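Local coordinates for flavin-dependent monooxygenase, oxygenase subunit HsaA (Rhodococcus sp., PDB 2RFQ), which hydroxylates the phenolic ring of a secosteroid, using reduced FMN and molecular oxygen, during cholesterol breakdown, at residues A27-D39 against D180-S192. Sequence-based numbering, arbitrary orientation.
Sequences AQETEDLRRIPDD and DVWNVVGLRGTGS
R34 and G189 bring the two backbones within 4.1 Å, CA to CA, where helix 27-33 ends in a Schellman motif at R34 and meets the 3-10 turn 188-190; R34 CA lies 3.1 Å from R188 O in a CA-H...O contact. The R34 side chain then runs along the loop, where a bend at chi3 (-58°) lets the guanidinium reach the D180 carboxylate. R34 NH1 and NH2 grip the D180 carboxylate end-on, one nitrogen to each oxygen on its syn lone pair, with the planes 5° apart and R34 NH2 to D180 OD2 being 2.8 Å and nearly straight. R34 NH1 also donates to W182 O at 2.9 Å, less straight (141°), so three bonds fix the group. This joins the N-terminal helical domain of the acyl-CoA dehydrogenase-like fold to the loop linking strands 177-179 and 193-198 of the beta domain, beside W84 and W141, which probably bind FMN. T30 CG2 rests 3.7 Å from G189 CA, and I36 CD1 sits 3.3 Å from G189 O. At the other end E31 OE2 stays 4.1 Å from R188 NH1; water 2 links it to R188 N, while R357 and R360 form salt bridges with its carboxylate. R188 NE is held by V184 O at 2.7 Å.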
ATOM      1  N   ALA A  27      16.386   2.757  28.621  1.00  9.55           N
ATOM      2  CA  ALA A  27      15.147   2.283  27.957  1.00  9.29           C
ATOM      3  C   ALA A  27      14.745   0.840  28.332  1.00  9.73           C
ATOM      4  O   ALA A  27      13.553   0.588  28.552  1.00  9.07           O
ATOM      5  CB  ALA A  27      15.227   2.471  26.456  1.00  9.53           C
ATOM      6  N   GLN A  28      15.701  -0.107  28.412  1.00 10.74           N
ATOM      7  CA  GLN A  28      15.283  -1.486  28.759  1.00 10.71           C
ATOM      8  C   GLN A  28      14.816  -1.552  30.195  1.00 10.13           C
ATOM      9  O   GLN A  28      13.818  -2.186  30.504  1.00 10.26           O
ATOM     10  CB  GLN A  28      16.343  -2.584  28.495  1.00 11.99           C
ATOM     11  CG  GLN A  28      15.715  -4.010  28.655  1.00 12.47           C
ATOM     12  CD  GLN A  28      14.480  -4.257  27.727  1.00 15.33           C
ATOM     13  OE1 GLN A  28      14.516  -3.943  26.556  1.00 17.83           O
ATOM     14  NE2 GLN A  28      13.418  -4.842  28.268  1.00 17.91           N
ATOM     15  N   GLU A  29      15.545  -0.885  31.091  1.00  9.47           N
ATOM     16  CA  GLU A  29      15.143  -0.874  32.483  1.00  9.17           C
ATOM     17  C   GLU A  29      13.735  -0.282  32.650  1.00  8.95           C
ATOM     18  O   GLU A  29      12.904  -0.795  33.415  1.00  8.74           O
ATOM     19  CB  GLU A  29      16.157  -0.100  33.337  1.00  9.27           C
ATOM     20  CG  GLU A  29      15.862  -0.205  34.828  1.00  8.80           C
ATOM     21  CD  GLU A  29      17.034   0.208  35.707  1.00  8.28           C
ATOM     22  OE1 GLU A  29      18.181  -0.149  35.369  1.00 10.77           O
ATOM     23  OE2 GLU A  29      16.777   0.812  36.766  1.00  9.14           O
ATOM     24  N   THR A  30      13.475   0.806  31.933  1.00  8.46           N
ATOM     25  CA  THR A  30      12.173   1.450  31.974  1.00  8.51           C
ATOM     26  C   THR A  30      11.082   0.466  31.536  1.00  9.18           C
ATOM     27  O   THR A  30      10.038   0.367  32.173  1.00 10.23           O
ATOM     28  CB  THR A  30      12.194   2.694  31.069  1.00  9.11           C
ATOM     29  OG1 THR A  30      13.140   3.613  31.635  1.00  9.21           O
ATOM     30  CG2 THR A  30      10.795   3.348  30.983  1.00  9.93           C
ATOM     31  N   GLU A  31      11.325  -0.282  30.463  1.00  9.74           N
ATOM     32  CA  GLU A  31      10.369  -1.319  30.063  1.00 10.06           C
ATOM     33  C   GLU A  31      10.192  -2.378  31.156  1.00 10.05           C
ATOM     34  O   GLU A  31       9.079  -2.729  31.519  1.00 10.40           O
ATOM     35  CB  GLU A  31      10.876  -2.051  28.833  1.00 11.03           C
ATOM     36  CG  GLU A  31      10.572  -1.438  27.526  1.00 13.88           C
ATOM     37  CD  GLU A  31      10.556  -2.541  26.476  1.00 15.54           C
ATOM     38  OE1 GLU A  31      11.646  -2.923  26.032  1.00 14.94           O
ATOM     39  OE2 GLU A  31       9.467  -3.049  26.142  1.00 13.67           O
ATOM     40  N   ASP A  32      11.316  -2.897  31.652  1.00 10.27           N
ATOM     41  CA  ASP A  32      11.290  -3.994  32.629  1.00 11.16           C
ATOM     42  C   ASP A  32      10.564  -3.637  33.909  1.00 10.61           C
ATOM     43  O   ASP A  32       9.858  -4.468  34.511  1.00 12.35           O
ATOM     44  CB  ASP A  32      12.730  -4.425  32.943  1.00 11.30           C
ATOM     45  CG  ASP A  32      13.400  -5.158  31.783  1.00 13.81           C
ATOM     46  OD1 ASP A  32      12.701  -5.632  30.851  1.00 16.31           O
ATOM     47  OD2 ASP A  32      14.640  -5.258  31.794  1.00 16.44           O
ATOM     48  N   LEU A  33      10.740  -2.394  34.366  1.00  9.82           N
ATOM     49  CA  LEU A  33      10.079  -1.936  35.597  1.00 10.39           C
ATOM     50  C   LEU A  33       8.653  -1.428  35.354  1.00 10.10           C
ATOM     51  O   LEU A  33       7.928  -1.136  36.299  1.00 11.05           O
ATOM     52  CB  LEU A  33      10.907  -0.837  36.250  1.00  9.86           C
ATOM     53  CG  LEU A  33      12.305  -1.260  36.644  1.00 11.31           C
ATOM     54  CD1 LEU A  33      13.102  -0.026  37.078  1.00 13.63           C
ATOM     55  CD2 LEU A  33      12.166  -2.261  37.792  1.00 13.25           C
ATOM     56  N   ARG A  34       8.268  -1.293  34.074  1.00  9.76           N
ATOM     57  CA  ARG A  34       6.901  -0.825  33.709  1.00 10.71           C
ATOM     58  C   ARG A  34       6.571   0.575  34.273  1.00 10.61           C
ATOM     59  O   ARG A  34       5.413   0.892  34.576  1.00 10.81           O
ATOM     60  CB  ARG A  34       5.837  -1.855  34.132  1.00 11.16           C
ATOM     61  CG  ARG A  34       6.050  -3.265  33.517  1.00 12.21           C
ATOM     62  CD  ARG A  34       4.921  -4.245  33.991  1.00 13.43           C
ATOM     63  NE  ARG A  34       4.876  -4.366  35.456  1.00 12.79           N
ATOM     64  CZ  ARG A  34       3.917  -3.870  36.248  1.00 15.22           C
ATOM     65  NH1 ARG A  34       2.846  -3.249  35.748  1.00 15.23           N
ATOM     66  NH2 ARG A  34       4.014  -4.011  37.577  1.00 18.01           N
ATOM     67  N   ARG A  35       7.589   1.423  34.360  1.00 10.68           N
ATOM     68  CA  ARG A  35       7.418   2.723  34.979  1.00 11.75           C
ATOM     69  C   ARG A  35       8.591   3.583  34.555  1.00 10.31           C
ATOM     70  O   ARG A  35       9.716   3.098  34.415  1.00 10.52           O
ATOM     71  CB  ARG A  35       7.392   2.551  36.519  1.00 11.78           C
ATOM     72  CG  ARG A  35       6.660   3.648  37.285  1.00 14.62           C
ATOM     73  CD  ARG A  35       6.613   3.335  38.798  1.00 13.63           C
ATOM     74  NE  ARG A  35       7.965   3.068  39.282  1.00 15.61           N
ATOM     75  CZ  ARG A  35       8.420   1.880  39.679  1.00 18.11           C
ATOM     76  NH1 ARG A  35       7.602   0.820  39.745  1.00 19.05           N
ATOM     77  NH2 ARG A  35       9.699   1.746  40.033  1.00 16.68           N
ATOM     78  N   ILE A  36       8.335   4.876  34.334  1.00 10.11           N
ATOM     79  CA  ILE A  36       9.448   5.774  34.080  1.00  9.42           C
ATOM     80  C   ILE A  36      10.246   5.921  35.382  1.00  9.60           C
ATOM     81  O   ILE A  36       9.664   6.136  36.438  1.00 10.39           O
ATOM     82  CB  ILE A  36       8.960   7.166  33.627  1.00  9.29           C
ATOM     83  CG1 ILE A  36       7.947   7.048  32.471  1.00  8.42           C
ATOM     84  CG2 ILE A  36      10.175   8.062  33.261  1.00 10.93           C
ATOM     85  CD1 ILE A  36       8.458   6.271  31.219  1.00  8.98           C
ATOM     86  N   PRO A  37      11.571   5.774  35.321  1.00  9.97           N
ATOM     87  CA  PRO A  37      12.384   5.969  36.527  1.00  9.93           C
ATOM     88  C   PRO A  37      12.194   7.361  37.152  1.00  8.88           C
ATOM     89  O   PRO A  37      12.046   8.389  36.448  1.00  8.38           O
ATOM     90  CB  PRO A  37      13.808   5.770  36.019  1.00 10.10           C
ATOM     91  CG  PRO A  37      13.642   4.765  34.920  1.00 12.03           C
ATOM     92  CD  PRO A  37      12.396   5.310  34.189  1.00 11.56           C
ATOM     93  N   ASP A  38      12.170   7.381  38.479  1.00  9.02           N
ATOM     94  CA  ASP A  38      12.033   8.637  39.226  1.00  8.96           C
ATOM     95  C   ASP A  38      13.122   9.606  38.787  1.00  8.80           C
ATOM     96  O   ASP A  38      12.856  10.805  38.619  1.00  8.95           O
ATOM     97  CB  ASP A  38      12.167   8.413  40.732  1.00  9.54           C
ATOM     98  CG  ASP A  38      11.080   7.514  41.310  1.00 10.85           C
ATOM     99  OD1 ASP A  38      10.033   7.305  40.669  1.00 11.19           O
ATOM    100  OD2 ASP A  38      11.287   7.057  42.463  1.00 13.12           O
ATOM    101  N   ASP A  39      14.335   9.082  38.578  1.00  8.62           N
ATOM    102  CA  ASP A  39      15.460   9.963  38.304  1.00  9.20           C
ATOM    103  C   ASP A  39      15.347  10.569  36.907  1.00  9.77           C
ATOM    104  O   ASP A  39      15.776  11.710  36.691  1.00  9.77           O
ATOM    105  CB  ASP A  39      16.797   9.237  38.466  1.00 10.26           C
ATOM    106  CG  ASP A  39      17.940  10.196  38.501  1.00 12.14           C
ATOM    107  OD1 ASP A  39      17.973  11.011  39.439  1.00 13.26           O
ATOM    108  OD2 ASP A  39      18.760  10.175  37.563  1.00 16.76           O
ATOM    109  N   ASP A 180      -2.240  -1.194  40.003  1.00 13.37           N
ATOM    110  CA  ASP A 180      -1.201  -1.591  39.058  1.00 13.98           C
ATOM    111  C   ASP A 180      -1.707  -2.746  38.206  1.00 13.95           C
ATOM    112  O   ASP A 180      -1.745  -3.900  38.657  1.00 13.97           O
ATOM    113  CB  ASP A 180       0.078  -1.973  39.800  1.00 14.82           C
ATOM    114  CG  ASP A 180       1.173  -2.419  38.875  1.00 16.53           C
ATOM    115  OD1 ASP A 180       1.070  -2.167  37.656  1.00 15.91           O
ATOM    116  OD2 ASP A 180       2.153  -3.019  39.375  1.00 18.67           O
ATOM    117  N   VAL A 181      -2.147  -2.412  36.996  1.00 12.65           N
ATOM    118  CA  VAL A 181      -2.698  -3.385  36.064  1.00 13.10           C
ATOM    119  C   VAL A 181      -1.994  -3.382  34.701  1.00 13.24           C
ATOM    120  O   VAL A 181      -2.390  -4.140  33.814  1.00 14.07           O
ATOM    121  CB  VAL A 181      -4.209  -3.157  35.812  1.00 13.64           C
ATOM    122  CG1 VAL A 181      -4.987  -3.237  37.120  1.00 14.06           C
ATOM    123  CG2 VAL A 181      -4.437  -1.806  35.127  1.00 16.03           C
ATOM    124  N   TRP A 182      -0.982  -2.528  34.538  1.00 12.01           N
ATOM    125  CA  TRP A 182      -0.387  -2.273  33.210  1.00 11.83           C
ATOM    126  C   TRP A 182       0.434  -3.467  32.713  1.00 11.34           C
ATOM    127  O   TRP A 182       1.540  -3.723  33.186  1.00 12.68           O
ATOM    128  CB  TRP A 182       0.454  -1.006  33.295  1.00 10.78           C
ATOM    129  CG  TRP A 182       0.917  -0.465  31.996  1.00 11.43           C
ATOM    130  CD1 TRP A 182       2.209  -0.229  31.626  1.00 11.24           C
ATOM    131  CD2 TRP A 182       0.092  -0.030  30.911  1.00 11.33           C
ATOM    132  NE1 TRP A 182       2.250   0.319  30.364  1.00  9.00           N
ATOM    133  CE2 TRP A 182       0.962   0.454  29.899  1.00  9.19           C
ATOM    134  CE3 TRP A 182      -1.299  -0.006  30.688  1.00 10.95           C
ATOM    135  CZ2 TRP A 182       0.494   0.956  28.689  1.00 10.68           C
ATOM    136  CZ3 TRP A 182      -1.769   0.493  29.471  1.00 10.69           C
ATOM    137  CH2 TRP A 182      -0.870   0.981  28.498  1.00 11.14           C
ATOM    138  N   ASN A 183      -0.121  -4.202  31.745  1.00 11.64           N
ATOM    139  CA  ASN A 183       0.437  -5.477  31.320  1.00 11.27           C
ATOM    140  C   ASN A 183       0.241  -5.655  29.812  1.00 10.45           C
ATOM    141  O   ASN A 183      -0.638  -6.408  29.355  1.00 10.51           O
ATOM    142  CB  ASN A 183      -0.283  -6.589  32.095  1.00 11.54           C
ATOM    143  CG  ASN A 183       0.340  -7.932  31.883  1.00 14.18           C
ATOM    144  OD1 ASN A 183       1.502  -8.038  31.510  1.00 14.98           O
ATOM    145  ND2 ASN A 183      -0.446  -8.988  32.111  1.00 19.20           N
ATOM    146  N   VAL A 184       1.071  -4.934  29.053  1.00  9.29           N
ATOM    147  CA  VAL A 184       0.836  -4.757  27.609  1.00  9.25           C
ATOM    148  C   VAL A 184       2.073  -5.022  26.753  1.00  8.86           C
ATOM    149  O   VAL A 184       3.200  -5.098  27.258  1.00  9.58           O
ATOM    150  CB  VAL A 184       0.322  -3.334  27.317  1.00 10.00           C
ATOM    151  CG1 VAL A 184      -1.086  -3.158  27.897  1.00 10.63           C
ATOM    152  CG2 VAL A 184       1.267  -2.325  27.912  1.00 10.88           C
ATOM    153  N   VAL A 185       1.859  -5.136  25.442  1.00  8.19           N
ATOM    154  CA  VAL A 185       2.938  -5.550  24.525  1.00  7.96           C
ATOM    155  C   VAL A 185       3.915  -4.401  24.161  1.00  8.12           C
ATOM    156  O   VAL A 185       5.045  -4.628  23.729  1.00  8.38           O
ATOM    157  CB  VAL A 185       2.329  -6.160  23.229  1.00  8.70           C
ATOM    158  CG1 VAL A 185       1.596  -5.068  22.416  1.00  9.03           C
ATOM    159  CG2 VAL A 185       3.391  -6.901  22.356  1.00  8.38           C
ATOM    160  N   GLY A 186       3.461  -3.173  24.334  1.00  8.00           N
ATOM    161  CA  GLY A 186       4.319  -1.988  24.089  1.00  8.07           C
ATOM    162  C   GLY A 186       3.955  -0.835  25.002  1.00  7.18           C
ATOM    163  O   GLY A 186       2.914  -0.852  25.680  1.00  6.89           O
ATOM    164  N   LEU A 187       4.800   0.200  24.990  1.00  6.75           N
ATOM    165  CA  LEU A 187       4.686   1.312  25.959  1.00  6.45           C
ATOM    166  C   LEU A 187       4.624   0.766  27.394  1.00  7.32           C
ATOM    167  O   LEU A 187       3.995   1.350  28.282  1.00  7.97           O
ATOM    168  CB  LEU A 187       3.470   2.228  25.660  1.00  7.34           C
ATOM    169  CG  LEU A 187       3.648   3.121  24.416  1.00  7.66           C
ATOM    170  CD1 LEU A 187       2.315   3.906  24.188  1.00  7.94           C
ATOM    171  CD2 LEU A 187       4.861   4.070  24.600  1.00  9.65           C
ATOM    172  N   ARG A 188       5.328  -0.337  27.623  1.00  8.21           N
ATOM    173  CA  ARG A 188       5.351  -0.977  28.953  1.00  8.27           C
ATOM    174  C   ARG A 188       5.849  -0.000  30.028  1.00  8.05           C
ATOM    175  O   ARG A 188       5.312   0.057  31.146  1.00  9.42           O
ATOM    176  CB  ARG A 188       6.240  -2.218  28.922  1.00  9.57           C
ATOM    177  CG  ARG A 188       5.615  -3.301  28.093  1.00  9.13           C
ATOM    178  CD  ARG A 188       6.563  -4.498  27.918  1.00 14.26           C
ATOM    179  NE  ARG A 188       5.844  -5.626  27.351  1.00 20.51           N
ATOM    180  CZ  ARG A 188       6.420  -6.684  26.784  1.00 24.77           C
ATOM    181  NH1 ARG A 188       7.754  -6.748  26.652  1.00 22.20           N
ATOM    182  NH2 ARG A 188       5.654  -7.681  26.343  1.00 26.59           N
ATOM    183  N   GLY A 189       6.845   0.804  29.674  1.00  7.44           N
ATOM    184  CA  GLY A 189       7.434   1.753  30.628  1.00  7.94           C
ATOM    185  C   GLY A 189       6.515   2.874  31.087  1.00  8.71           C
ATOM    186  O   GLY A 189       6.830   3.562  32.056  1.00  9.41           O
ATOM    187  N   THR A 190       5.383   3.081  30.390  1.00  7.57           N
ATOM    188  CA  THR A 190       4.552   4.237  30.706  1.00  8.01           C
ATOM    189  C   THR A 190       3.818   4.111  32.044  1.00  8.61           C
ATOM    190  O   THR A 190       3.388   5.125  32.592  1.00 10.06           O
ATOM    191  CB  THR A 190       3.539   4.578  29.572  1.00  7.25           C
ATOM    192  OG1 THR A 190       2.622   3.484  29.408  1.00  8.16           O
ATOM    193  CG2 THR A 190       4.306   4.840  28.260  1.00  7.72           C
ATOM    194  N   GLY A 191       3.681   2.884  32.568  1.00  9.06           N
ATOM    195  CA  GLY A 191       2.972   2.715  33.838  1.00  9.37           C
ATOM    196  C   GLY A 191       1.594   3.343  33.758  1.00  9.57           C
ATOM    197  O   GLY A 191       1.184   4.107  34.644  1.00 10.10           O
ATOM    198  N   SER A 192       0.879   3.015  32.697  1.00  9.37           N
ATOM    199  CA  SER A 192      -0.440   3.591  32.441  1.00  8.78           C
ATOM    200  C   SER A 192      -1.531   2.894  33.261  1.00  8.98           C
ATOM    201  O   SER A 192      -2.413   2.221  32.714  1.00  9.71           O
ATOM    202  CB  SER A 192      -0.739   3.599  30.921  1.00  9.23           C
ATOM    203  OG  SER A 192       0.241   4.406  30.272  1.00  9.54           O
TER
HETATM  204  O   HOH W   1      10.230  -5.550  27.227  1.00 22.61           O
HETATM  205  O   HOH W   2       7.368  -1.322  25.803  1.00  9.92           O
HETATM  206  O   HOH W   3       5.399   5.797  34.659  1.00 10.10           O